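Local coordinates for protein ferritin (Pseudo-nitzschia multiseries, PDB 4IWK) that probably stores iron in a soluble, non-toxic form inside a 24-subunit shell, taking up ferrous iron and oxidising it with dioxygen before laying it down as ferric hydroxide, at residues 118-121 against 122-126; 80-83 against 84-88; 142-145 against 146-149; 28-32 against 33-37; 56-59 against 60-64. All blocks are in the same frame, centred on the assembly; numbering follows the deposited sequence. Where two conformers were deposited one is given.

Contact 1: residues 118-121 against 122-126; sequences MAFL and NPFHL
Phe-120 and Phe-124, one helical turn apart, meet ring against ring beside a kink in helix 115-145. With Pro-123 in the middle the helix loses part of its backbone bonding, because proline brings no N-H: its CD lies 3.6 Å from Ala-119 O, the carbonyl such an N-H would use, and Phe-124 N does not bond Phe-120 O either. The N-H of Asn-122 is shared between a weak bond to Met-118 O and a better one to Ala-119 O (3.3 Å). Leu-121 O is the busy acceptor: His-125 N bonds it at 2.9 Å, the normal helical bond, while Phe-124 N adds a weak, bent one. Phe-120 points its CG anti to the backbone N (chi1 175°), and Phe-124 CE2 then rests over its face, 3.6 Å from Phe-120 CZ. The planes are 46° apart, and the side chain of Phe-124 lies about 4 Å from that of iron-binding His-52 and about 5 Å from that of Glu-16, so an apolar ring borders the metal site. Leu-121 and His-125 pack on Ala-106 of helix 84-111, Asn-122 faces Ala-119 of a second subunit, and the two phenylalanine rings pack on Phe-56 of helix 36-62.

Contact 2: residues 80-83 against 84-88; sequences EWSS and PEDVW
Ser-83 and Asp-86 form a capping box at the start of helix 84-111. Ser-83 is the N-cap: its OG, held between its own backbone N and carbonyl carbon (chi1 65°), accepts a weak bond from Asp-86 N at 3.4 Å. A weak bond also runs back from Ser-83 N to Asp-86 OD2. Serine suits the place because its short hydroxyl can bend back to a first-turn N-H, and Pro-84 follows well because the first turn needs no N-H from it.

Along the aspartate, Asp-86 CB sits 3.4 Å from Ser-83 O and approaches Trp-81 CD1; CG passes close to Ser-83 OG. Of the two carboxylate oxygens, OD1 lies 3.7 Å from Ser-83 OG, while OD2 does the gripping: Ser-82 N gives it a bond of 2.9 Å at 161°, directed to the lone pair that faces away from OD1. The negative group, beside the N-terminal end of the helix, is probably favoured there by the helix dipole.

Behind the cap, Val-87 lies against the indole of Trp-81, whose NE1 bonds Ser-90 OG on the next turn. Both valine branches meet the ring system, and a branched, rigid side chain fits such a flat surface. Val-87 CA stands over the five-membered ring, 3.9 Å from its centroid and 11° off the normal, while Val-87 CG2 lies 3.7 Å from Trp-81 CD2.

Contact 3: residues 142-145 against 146-149; sequences VTDE and NRTP
Val-142 O receives the N-H of Asn-146 at 2.9 Å, the last regular bond of its kind as helix 115-145 runs out. The valine's own branches turn to Trp-88 of helix 84-111 and Leu-152 of helix 151-158, an apolar setting in which a compact, branched side chain fits.

Thr-143 offers its carbonyl oxygen to the aliphatic part of Arg-147, whose CG lies 3.6 Å from Thr-143 O; its hydroxyl bonds back to Leu-139 O, a common way for threonine to satisfy its OG1 within a helix.

Asp-144 carries the side-chain contact. Its CG is anti to the backbone N (chi1 -165°), which brings the carboxylate forward to the arginine. Arg-147 NE meets Asp-144 OD1 at 3.3 Å in a salt bridge, with the oxygen at the edge of the guanidinium and the two planar groups only 14° apart. A water links the same OD1 to Arg-147 NH2, donating to the first and accepting from the second, so the flat group is held at two nitrogens. The other carboxylate oxygen, OD2, forms a salt bridge with Arg-153 NE of a neighbouring subunit, so one aspartate serves two arginines. Asp-144 O also takes the N-H of Arg-147.

Glu-145 closes the segment: its O accepts Thr-148 N at 3.2 Å and 175°, almost straight. Thr-148 OG1 in turn bonds Pro-149 O of that same neighbouring subunit. The arrangement is a helix C-terminus running into a type I beta turn, Glu-145 to Thr-148, which leads the chain toward the short helix 151-158 of the ferritin subunit.

Contact 4: residues 28-32 against 33-37; sequences IWFDQ and NDWEG
A Schellman motif ends helix 3-32 here and turns the chain into helix 36-62. Its two signature bonds are Trp-35 N to Phe-30 O at 2.8 Å and Asp-34 N to Asp-31 O at 3.2 Å. Asp-34 takes the positive phi that the reversal requires, a conformation that aspartate, like asparagine, tolerates better than most residues.

Asn-33 is well suited to the end of the helix, since its amide can supply an extra N-H. With CG anti to its carbonyl carbon (chi1 -71°), the side chain folds back and ND2 donates to Trp-29 O at 2.8 Å, with the oxygen lying near the amide plane. The same ND2 sits over the centre of the Trp-29 indole, 3.3 Å from CE2, with ring and amide tilted by 26°, and a water joins it to Gln-32 OE1.

Trp-29, Phe-30 and Trp-35 make an aromatic cluster. The two indoles run side by side, nearly parallel but slid apart so that they barely overlap. Phe-30 instead turns its edge toward the face of Trp-35 in an offset edge-to-face pair, planes at 69°, while its CD1 touches Trp-35 CB at 3.7 Å. Arg-153 of the same chain adds a cation-pi contact to Trp-35.

Away from the cluster, Asp-31 OD1 comes 3.5 Å from Glu-36 CG; the carboxylate of Glu-36 is held by Lys-141 and Ser-137 of a neighbouring subunit. Asp-31 and Glu-36 have been seen to bind iron and zinc in this protein, though no metal is bound to them in this chain: the helix-ending turn is also a metal-binding corner of the ferritin subunit.

Contact 5: residues 56-59 against 60-64; sequences FVDF and ANKRN
Asp-58 and Lys-62 cross obliquely on one side of helix 36-62, while Phe-59 and Arg-63 run side by side on another. The first pair is a long salt bridge, Asp-58 OD2 to Lys-62 NZ 3.8 Å. A water fills in, donating to OD2 and accepting from NZ at 2.9 Å. Lysine suits this place because its chain is long enough to bend at CG-CD (chi3 -56°) and return its ammonium to the acid a turn earlier, and NZ goes on to Asn-130 OD1 of a neighbouring subunit. Asp-58 OD1 uses a second water to reach Asn-61 ND2, so each carboxylate oxygen has its own bridge.

In the other pair the phenyl ring is laid along the arginine's aliphatic stem. Phe-59 CZ lies 3.9 Å from Arg-63 CG, with the ring and guanidinium planes 56° apart; the charged end leads away to a salt bridge with Asp-114. Val-57 and Asn-61 also point the same way, CG1 lying 3.7 Å from ND2.

The backbone beneath is regular: the carbonyl oxygens of Phe-56, Val-57, Asp-58 and Phe-59 accept the N-H groups of Ala-60, Asn-61, Lys-62 and Arg-63. The helix then ends in a Schellman motif with Asn-64 at positive phi. Phe-59 stacks on Phe-120 of helix 115-145, Phe-56 reaches helices 3-32 and 84-111 as well, and the small Ala-60 lets Phe-9 of helix 3-32 come close.

In the fold
Along the chain the order is contact 4, contact 5, contact 2, contact 1, contact 3, and together they mark both ends of the ferritin four-helix bundle. Contacts 2, 3 and 4 gather at one end: the centres of contacts 2 and 4 are about 11 Å apart and those of contacts 2 and 3 about 13 Å, and contact 2 touches both others. Contacts 1 and 5 occupy the opposite end, with centres about 15 Å apart, joined by phenylalanines of helices 36-62 and 115-145. Contacts 3 and 5 are about 44 Å apart between centres. The bound iron lies between the two ends, while four of the contacts also meet neighbouring subunits of the 24-chain shell.

Contact 1: residues 118-121 against 122-126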
# COMPACT_ATOMS: atom_id res chain seq x y z
N MET A 118 50.99 -11.11 6.48
CA MET A 118 50.69 -10.51 7.79
C MET A 118 49.38 -9.79 7.79
O MET A 118 48.66 -9.78 8.78
CB MET A 118 51.78 -9.47 8.17
CG MET A 118 53.04 -10.27 8.54
SD MET A 118 54.36 -9.17 9.19
CE MET A 118 54.89 -8.50 7.60
N ALA A 119 49.06 -9.10 6.69
CA ALA A 119 47.76 -8.40 6.61
C ALA A 119 46.55 -9.39 6.61
O ALA A 119 45.53 -9.18 7.28
CB ALA A 119 47.68 -7.57 5.33
N PHE A 120 46.75 -10.54 5.90
CA PHE A 120 45.69 -11.53 5.95
C PHE A 120 45.41 -12.04 7.37
O PHE A 120 44.29 -12.35 7.68
CB PHE A 120 46.14 -12.70 5.01
CG PHE A 120 45.18 -13.90 5.04
CD1 PHE A 120 43.95 -13.81 4.42
CD2 PHE A 120 45.55 -15.05 5.72
CE1 PHE A 120 43.03 -14.91 4.44
CE2 PHE A 120 44.62 -16.14 5.76
CZ PHE A 120 43.38 -16.05 5.13
N LEU A 121 46.49 -12.21 8.15
CA LEU A 121 46.36 -12.79 9.49
C LEU A 121 45.70 -11.83 10.48
O LEU A 121 45.10 -12.27 11.49
CB LEU A 121 47.72 -13.22 10.05
CG LEU A 121 48.49 -14.28 9.24
CD1 LEU A 121 49.81 -14.56 9.89
CD2 LEU A 121 47.59 -15.55 9.30
N ASN A 122 45.77 -10.52 10.24
CA ASN A 122 45.27 -9.60 11.28
C ASN A 122 43.89 -9.84 11.84
O ASN A 122 43.71 -9.89 13.08
CB ASN A 122 45.49 -8.13 10.78
CG ASN A 122 46.89 -7.70 10.88
OD1 ASN A 122 47.27 -6.74 10.14
ND2 ASN A 122 47.70 -8.35 11.60
N PRO A 123 42.88 -10.10 11.02
CA PRO A 123 41.55 -10.35 11.62
C PRO A 123 41.50 -11.64 12.36
O PRO A 123 40.70 -11.75 13.31
CB PRO A 123 40.60 -10.45 10.40
CG PRO A 123 41.42 -10.00 9.21
CD PRO A 123 42.85 -9.77 9.57
N PHE A 124 42.35 -12.59 12.02
CA PHE A 124 42.41 -13.83 12.83
C PHE A 124 43.07 -13.57 14.17
O PHE A 124 42.67 -14.16 15.21
CB PHE A 124 43.23 -14.93 12.08
CG PHE A 124 42.52 -15.41 10.78
CD1 PHE A 124 41.53 -16.41 10.87
CD2 PHE A 124 42.74 -14.81 9.56
CE1 PHE A 124 40.83 -16.80 9.71
CE2 PHE A 124 42.09 -15.20 8.40
CZ PHE A 124 41.12 -16.18 8.47
N HIS A 125 44.10 -12.68 14.19
CA HIS A 125 44.66 -12.37 15.51
C HIS A 125 43.60 -11.82 16.47
O HIS A 125 43.54 -12.21 17.67
CB HIS A 125 45.83 -11.34 15.34
CG HIS A 125 47.02 -11.93 14.67
ND1 HIS A 125 47.70 -11.32 13.61
CD2 HIS A 125 47.60 -13.12 14.86
CE1 HIS A 125 48.72 -12.11 13.26
NE2 HIS A 125 48.64 -13.21 13.98
N LEU A 126 42.77 -10.90 15.94
CA LEU A 126 41.78 -10.23 16.76
C LEU A 126 40.63 -11.17 17.08
O LEU A 126 40.17 -11.15 18.16
CB LEU A 126 41.27 -8.97 16.04
CG LEU A 126 42.40 -7.96 15.87
CD1 LEU A 126 41.83 -6.75 15.12
CD2 LEU A 126 42.90 -7.50 17.26

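Contact 2: residues 80-83 against 84-88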
# COMPACT_ATOMS: atom_id res chain seq x y z
N GLU A 80 39.04 -38.90 28.41
CA GLU A 80 39.23 -38.55 29.82
C GLU A 80 38.18 -37.56 30.36
O GLU A 80 38.08 -37.34 31.56
CB GLU A 80 40.60 -37.94 29.97
CG GLU A 80 41.72 -38.86 29.47
CD GLU A 80 41.87 -40.09 30.32
OE1 GLU A 80 41.99 -41.20 29.76
OE2 GLU A 80 41.83 -39.98 31.58
N TRP A 81 37.37 -36.92 29.51
CA TRP A 81 36.42 -35.97 30.08
C TRP A 81 35.33 -36.61 30.96
O TRP A 81 34.72 -37.60 30.56
CB TRP A 81 35.62 -35.38 28.88
CG TRP A 81 36.45 -34.40 28.03
CD1 TRP A 81 37.57 -33.73 28.41
CD2 TRP A 81 36.21 -34.08 26.64
NE1 TRP A 81 38.02 -32.93 27.35
CE2 TRP A 81 37.20 -33.14 26.26
CE3 TRP A 81 35.23 -34.46 25.71
CZ2 TRP A 81 37.27 -32.58 24.99
CZ3 TRP A 81 35.30 -33.91 24.44
CH2 TRP A 81 36.28 -32.96 24.09
N SER A 82 35.14 -36.09 32.14
CA SER A 82 34.12 -36.67 33.02
C SER A 82 33.13 -35.57 33.50
O SER A 82 32.11 -35.84 34.17
CB SER A 82 34.82 -37.49 34.14
OG SER A 82 35.59 -36.59 34.83
N SER A 83 33.38 -34.29 33.13
CA SER A 83 32.40 -33.30 33.49
C SER A 83 32.45 -32.13 32.51
O SER A 83 33.41 -32.09 31.72
CB SER A 83 32.73 -32.73 34.88
OG SER A 83 33.96 -32.06 34.81
N PRO A 84 31.42 -31.25 32.50
CA PRO A 84 31.51 -30.06 31.58
C PRO A 84 32.74 -29.25 31.82
O PRO A 84 33.34 -28.73 30.85
CB PRO A 84 30.22 -29.26 31.84
CG PRO A 84 29.25 -30.39 32.26
CD PRO A 84 30.07 -31.36 33.11
N GLU A 85 33.13 -29.10 33.08
CA GLU A 85 34.39 -28.33 33.31
C GLU A 85 35.62 -28.89 32.55
O GLU A 85 36.44 -28.10 31.99
CB GLU A 85 34.71 -28.33 34.81
CG GLU A 85 35.80 -27.29 35.02
CD GLU A 85 36.21 -27.23 36.48
OE1 GLU A 85 35.32 -27.47 37.32
OE2 GLU A 85 37.41 -26.90 36.75
N ASP A 86 35.74 -30.24 32.49
CA ASP A 86 36.86 -30.82 31.81
C ASP A 86 36.78 -30.46 30.32
O ASP A 86 37.83 -30.23 29.68
CB ASP A 86 36.79 -32.36 31.89
CG ASP A 86 37.00 -32.91 33.32
OD1 ASP A 86 37.63 -32.21 34.15
OD2 ASP A 86 36.59 -34.08 33.55
N VAL A 87 35.59 -30.54 29.75
CA VAL A 87 35.46 -30.30 28.32
C VAL A 87 35.82 -28.79 28.03
O VAL A 87 36.63 -28.52 27.14
CB VAL A 87 34.01 -30.50 27.83
CG1 VAL A 87 34.00 -30.38 26.28
CG2 VAL A 87 33.58 -31.95 28.20
N TRP A 88 35.21 -27.86 28.77
CA TRP A 88 35.53 -26.44 28.52
C TRP A 88 37.00 -26.12 28.72
O TRP A 88 37.56 -25.32 28.02
CB TRP A 88 34.65 -25.59 29.42
CG TRP A 88 33.20 -25.55 28.90
CD1 TRP A 88 32.14 -26.22 29.40
CD2 TRP A 88 32.72 -24.81 27.76
NE1 TRP A 88 31.00 -25.89 28.68
CE2 TRP A 88 31.36 -25.08 27.64
CE3 TRP A 88 33.35 -23.91 26.84
CZ2 TRP A 88 30.56 -24.48 26.66
CZ3 TRP A 88 32.56 -23.34 25.83
CH2 TRP A 88 31.18 -23.64 25.77

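Contact 3: residues 142-145 against 146-149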
# COMPACT_ATOMS: atom_id res chain seq x y z
N VAL A 142 31.02 -21.85 34.34
CA VAL A 142 30.83 -23.29 34.57
C VAL A 142 31.42 -23.74 35.86
O VAL A 142 30.79 -24.51 36.63
CB VAL A 142 31.47 -24.08 33.42
CG1 VAL A 142 31.57 -25.58 33.74
CG2 VAL A 142 30.64 -23.88 32.16
N THR A 143 32.64 -23.31 36.12
CA THR A 143 33.32 -23.71 37.30
C THR A 143 32.60 -23.18 38.55
O THR A 143 32.44 -23.98 39.51
CB THR A 143 34.80 -23.28 37.27
OG1 THR A 143 35.41 -23.96 36.15
CG2 THR A 143 35.48 -23.67 38.57
N ASP A 144 32.06 -21.96 38.54
CA ASP A 144 31.39 -21.46 39.73
C ASP A 144 30.01 -22.15 39.93
O ASP A 144 29.68 -22.57 41.08
CB ASP A 144 31.22 -19.93 39.49
CG ASP A 144 30.89 -19.16 40.71
OD1 ASP A 144 31.01 -19.72 41.85
OD2 ASP A 144 30.58 -17.94 40.56
N GLU A 145 29.23 -22.25 38.84
CA GLU A 145 27.87 -22.83 38.94
C GLU A 145 27.98 -24.25 39.37
O GLU A 145 27.10 -24.78 40.05
CB GLU A 145 27.16 -22.72 37.62
CG GLU A 145 26.92 -21.26 37.33
CD GLU A 145 25.86 -21.06 36.30
OE1 GLU A 145 24.95 -21.97 36.20
OE2 GLU A 145 26.00 -20.03 35.59
N ASN A 146 29.02 -24.96 38.93
CA ASN A 146 29.08 -26.39 39.27
C ASN A 146 29.42 -26.67 40.74
O ASN A 146 29.50 -27.87 41.14
CB ASN A 146 30.00 -27.15 38.29
CG ASN A 146 29.68 -28.61 38.22
OD1 ASN A 146 28.51 -28.99 38.20
ND2 ASN A 146 30.73 -29.46 38.10
N ARG A 147 29.59 -25.63 41.57
CA ARG A 147 29.81 -25.84 43.02
C ARG A 147 28.49 -26.21 43.71
O ARG A 147 28.52 -26.63 44.89
CB ARG A 147 30.36 -24.58 43.66
CG ARG A 147 31.76 -24.46 43.02
CD ARG A 147 32.63 -23.36 43.52
NE ARG A 147 32.06 -22.10 43.82
CZ ARG A 147 32.07 -21.64 45.09
NH1 ARG A 147 32.54 -22.43 46.05
NH2 ARG A 147 31.58 -20.44 45.41
N THR A 148 27.33 -26.02 43.03
CA THR A 148 26.08 -26.45 43.71
C THR A 148 25.44 -27.51 42.78
O THR A 148 25.24 -27.32 41.58
CB THR A 148 25.17 -25.20 43.88
OG1 THR A 148 25.73 -24.41 44.95
CG2 THR A 148 23.77 -25.63 44.30
N PRO A 149 25.08 -28.67 43.36
CA PRO A 149 24.55 -29.78 42.55
C PRO A 149 23.34 -29.39 41.74
O PRO A 149 22.45 -28.79 42.26
CB PRO A 149 24.10 -30.77 43.64
CG PRO A 149 25.08 -30.53 44.71
CD PRO A 149 25.33 -29.05 44.75
O HOH W 1 30.06 -18.79 44.13

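Contact 4: residues 28-32 against 33-37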
# COMPACT_ATOMS: atom_id res chain seq x y z
N ILE A 28 29.73 -34.12 20.94
CA ILE A 28 29.23 -35.53 21.15
C ILE A 28 29.21 -35.80 22.64
O ILE A 28 28.22 -36.30 23.15
CB ILE A 28 30.16 -36.52 20.38
CG1 ILE A 28 29.96 -36.35 18.87
CG2 ILE A 28 29.84 -37.91 20.89
CD1 ILE A 28 31.08 -37.07 18.10
N TRP A 29 30.28 -35.43 23.38
CA TRP A 29 30.27 -35.65 24.79
C TRP A 29 29.09 -34.96 25.42
O TRP A 29 28.39 -35.52 26.28
CB TRP A 29 31.65 -35.18 25.42
CG TRP A 29 31.73 -35.66 26.84
CD1 TRP A 29 32.35 -36.83 27.28
CD2 TRP A 29 31.18 -35.02 28.00
NE1 TRP A 29 32.18 -36.95 28.66
CE2 TRP A 29 31.47 -35.86 29.13
CE3 TRP A 29 30.41 -33.86 28.20
CZ2 TRP A 29 31.06 -35.51 30.48
CZ3 TRP A 29 29.98 -33.50 29.51
CH2 TRP A 29 30.28 -34.38 30.65
N PHE A 30 28.89 -33.66 25.11
CA PHE A 30 27.79 -32.93 25.72
C PHE A 30 26.45 -33.59 25.36
O PHE A 30 25.62 -33.71 26.25
CB PHE A 30 27.80 -31.50 25.18
CG PHE A 30 28.83 -30.65 25.89
CD1 PHE A 30 28.90 -30.67 27.27
CD2 PHE A 30 29.72 -29.86 25.18
CE1 PHE A 30 29.82 -29.86 28.00
CE2 PHE A 30 30.64 -29.03 25.89
CZ PHE A 30 30.70 -29.05 27.30
N ASP A 31 26.25 -34.00 24.10
CA ASP A 31 24.92 -34.55 23.71
C ASP A 31 24.73 -35.86 24.41
O ASP A 31 23.63 -36.16 24.88
CB ASP A 31 24.85 -34.76 22.20
CG ASP A 31 24.24 -33.60 21.48
OD1 ASP A 31 23.37 -32.86 22.03
OD2 ASP A 31 24.58 -33.36 20.29
N GLN A 32 25.78 -36.64 24.52
CA GLN A 32 25.64 -37.94 25.21
C GLN A 32 25.28 -37.77 26.67
O GLN A 32 24.76 -38.71 27.35
CB GLN A 32 26.94 -38.74 25.09
CG GLN A 32 27.21 -39.30 23.73
CD GLN A 32 28.58 -39.98 23.66
OE1 GLN A 32 29.45 -39.85 24.60
NE2 GLN A 32 28.85 -40.68 22.51
N ASN A 33 25.68 -36.64 27.27
CA ASN A 33 25.44 -36.43 28.64
C ASN A 33 24.32 -35.41 28.88
O ASN A 33 24.20 -34.90 29.99
CB ASN A 33 26.75 -36.03 29.31
CG ASN A 33 27.70 -37.19 29.38
OD1 ASN A 33 27.54 -37.99 30.31
ND2 ASN A 33 28.63 -37.37 28.41
N ASP A 34 23.50 -35.20 27.88
CA ASP A 34 22.27 -34.38 27.92
C ASP A 34 22.47 -32.91 28.21
O ASP A 34 21.66 -32.29 28.91
CB ASP A 34 21.25 -35.06 28.87
CG ASP A 34 20.94 -36.50 28.34
OD1 ASP A 34 20.59 -36.69 27.18
OD2 ASP A 34 21.12 -37.44 29.09
N TRP A 35 23.58 -32.37 27.69
CA TRP A 35 23.86 -30.93 27.76
C TRP A 35 23.64 -30.41 26.35
O TRP A 35 24.63 -30.07 25.69
CB TRP A 35 25.32 -30.70 28.16
CG TRP A 35 25.66 -31.20 29.52
CD1 TRP A 35 26.14 -32.47 29.88
CD2 TRP A 35 25.43 -30.50 30.79
NE1 TRP A 35 26.28 -32.54 31.28
CE2 TRP A 35 25.86 -31.35 31.82
CE3 TRP A 35 24.99 -29.20 31.12
CZ2 TRP A 35 25.83 -30.97 33.20
CZ3 TRP A 35 24.95 -28.85 32.49
CH2 TRP A 35 25.38 -29.72 33.46
N GLU A 36 22.39 -30.32 25.90
CA GLU A 36 22.13 -30.00 24.51
C GLU A 36 22.52 -28.57 24.16
O GLU A 36 22.91 -28.35 23.00
CB GLU A 36 20.68 -30.39 24.04
CG GLU A 36 20.58 -31.94 23.95
CD GLU A 36 20.08 -32.46 25.26
OE1 GLU A 36 19.96 -31.64 26.20
OE2 GLU A 36 19.71 -33.63 25.31
N GLY A 37 22.47 -27.63 25.13
CA GLY A 37 22.84 -26.24 24.87
C GLY A 37 24.37 -26.12 24.60
O GLY A 37 24.79 -25.55 23.57
O HOH W 2 29.86 -39.86 27.40
O HOH W 3 21.88 -39.24 25.85

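Contact 5: residues 56-59 against 60-64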
# COMPACT_ATOMS: atom_id res chain seq x y z
N PHE A 56 41.95 -20.07 5.00
CA PHE A 56 43.43 -20.24 4.78
C PHE A 56 43.69 -20.97 3.43
O PHE A 56 44.57 -20.56 2.67
CB PHE A 56 44.12 -21.01 5.93
CG PHE A 56 44.47 -20.11 7.09
CD1 PHE A 56 43.52 -19.63 7.95
CD2 PHE A 56 45.77 -19.60 7.16
CE1 PHE A 56 43.86 -18.69 8.97
CE2 PHE A 56 46.10 -18.68 8.13
CZ PHE A 56 45.17 -18.23 9.05
N VAL A 57 42.91 -22.00 3.07
CA VAL A 57 43.15 -22.73 1.80
C VAL A 57 42.89 -21.76 0.64
O VAL A 57 43.73 -21.74 -0.31
CB VAL A 57 42.15 -23.90 1.67
CG1 VAL A 57 42.20 -24.44 0.21
CG2 VAL A 57 42.55 -24.97 2.68
N ASP A 58 41.82 -20.96 0.72
CA ASP A 58 41.46 -20.03 -0.41
C ASP A 58 42.61 -19.01 -0.58
O ASP A 58 43.07 -18.81 -1.69
CB ASP A 58 40.16 -19.30 -0.05
CG ASP A 58 39.69 -18.40 -1.18
OD1 ASP A 58 39.84 -18.76 -2.36
OD2 ASP A 58 39.28 -17.31 -0.87
N PHE A 59 43.10 -18.44 0.55
CA PHE A 59 44.19 -17.43 0.37
C PHE A 59 45.44 -18.12 -0.13
O PHE A 59 46.13 -17.59 -1.05
CB PHE A 59 44.51 -16.76 1.74
CG PHE A 59 45.59 -15.77 1.64
CD1 PHE A 59 45.29 -14.46 1.25
CD2 PHE A 59 46.89 -16.15 1.91
CE1 PHE A 59 46.32 -13.52 1.16
CE2 PHE A 59 47.95 -15.20 1.84
CZ PHE A 59 47.62 -13.87 1.45
N ALA A 60 45.75 -19.31 0.35
CA ALA A 60 46.97 -20.03 -0.13
C ALA A 60 46.88 -20.28 -1.62
O ALA A 60 47.86 -20.05 -2.37
CB ALA A 60 47.21 -21.36 0.61
N ASN A 61 45.69 -20.71 -2.10
CA ASN A 61 45.51 -20.94 -3.55
C ASN A 61 45.81 -19.67 -4.32
O ASN A 61 46.53 -19.70 -5.33
CB ASN A 61 44.04 -21.40 -3.91
CG ASN A 61 43.71 -22.86 -3.39
OD1 ASN A 61 44.61 -23.63 -3.03
ND2 ASN A 61 42.42 -23.13 -3.23
N LYS A 62 45.27 -18.55 -3.85
CA LYS A 62 45.41 -17.25 -4.57
C LYS A 62 46.86 -16.83 -4.51
O LYS A 62 47.33 -16.24 -5.53
CB LYS A 62 44.52 -16.17 -3.90
CG LYS A 62 43.05 -16.42 -4.22
CD LYS A 62 42.08 -15.38 -3.73
CE LYS A 62 42.14 -15.14 -2.26
NZ LYS A 62 41.05 -14.11 -2.06
N ARG A 63 47.59 -17.11 -3.41
CA ARG A 63 48.96 -16.62 -3.26
C ARG A 63 49.99 -17.63 -3.77
O ARG A 63 51.16 -17.52 -3.46
CB ARG A 63 49.18 -16.20 -1.78
CG ARG A 63 49.68 -14.69 -1.70
CD ARG A 63 51.02 -14.47 -2.38
NE ARG A 63 51.96 -15.19 -1.56
CZ ARG A 63 52.50 -14.71 -0.45
NH1 ARG A 63 52.27 -13.43 -0.23
NH2 ARG A 63 53.33 -15.50 0.33
N ASN A 64 49.51 -18.70 -4.42
CA ASN A 64 50.43 -19.76 -4.86
C ASN A 64 51.22 -20.39 -3.77
O ASN A 64 52.37 -20.81 -3.94
CB ASN A 64 51.29 -19.31 -6.11
CG ASN A 64 50.44 -18.67 -7.16
OD1 ASN A 64 50.58 -17.43 -7.39
ND2 ASN A 64 49.45 -19.37 -7.68
O HOH W 4 41.00 -20.53 -4.02
O HOH W 5 38.43 -15.27 -2.10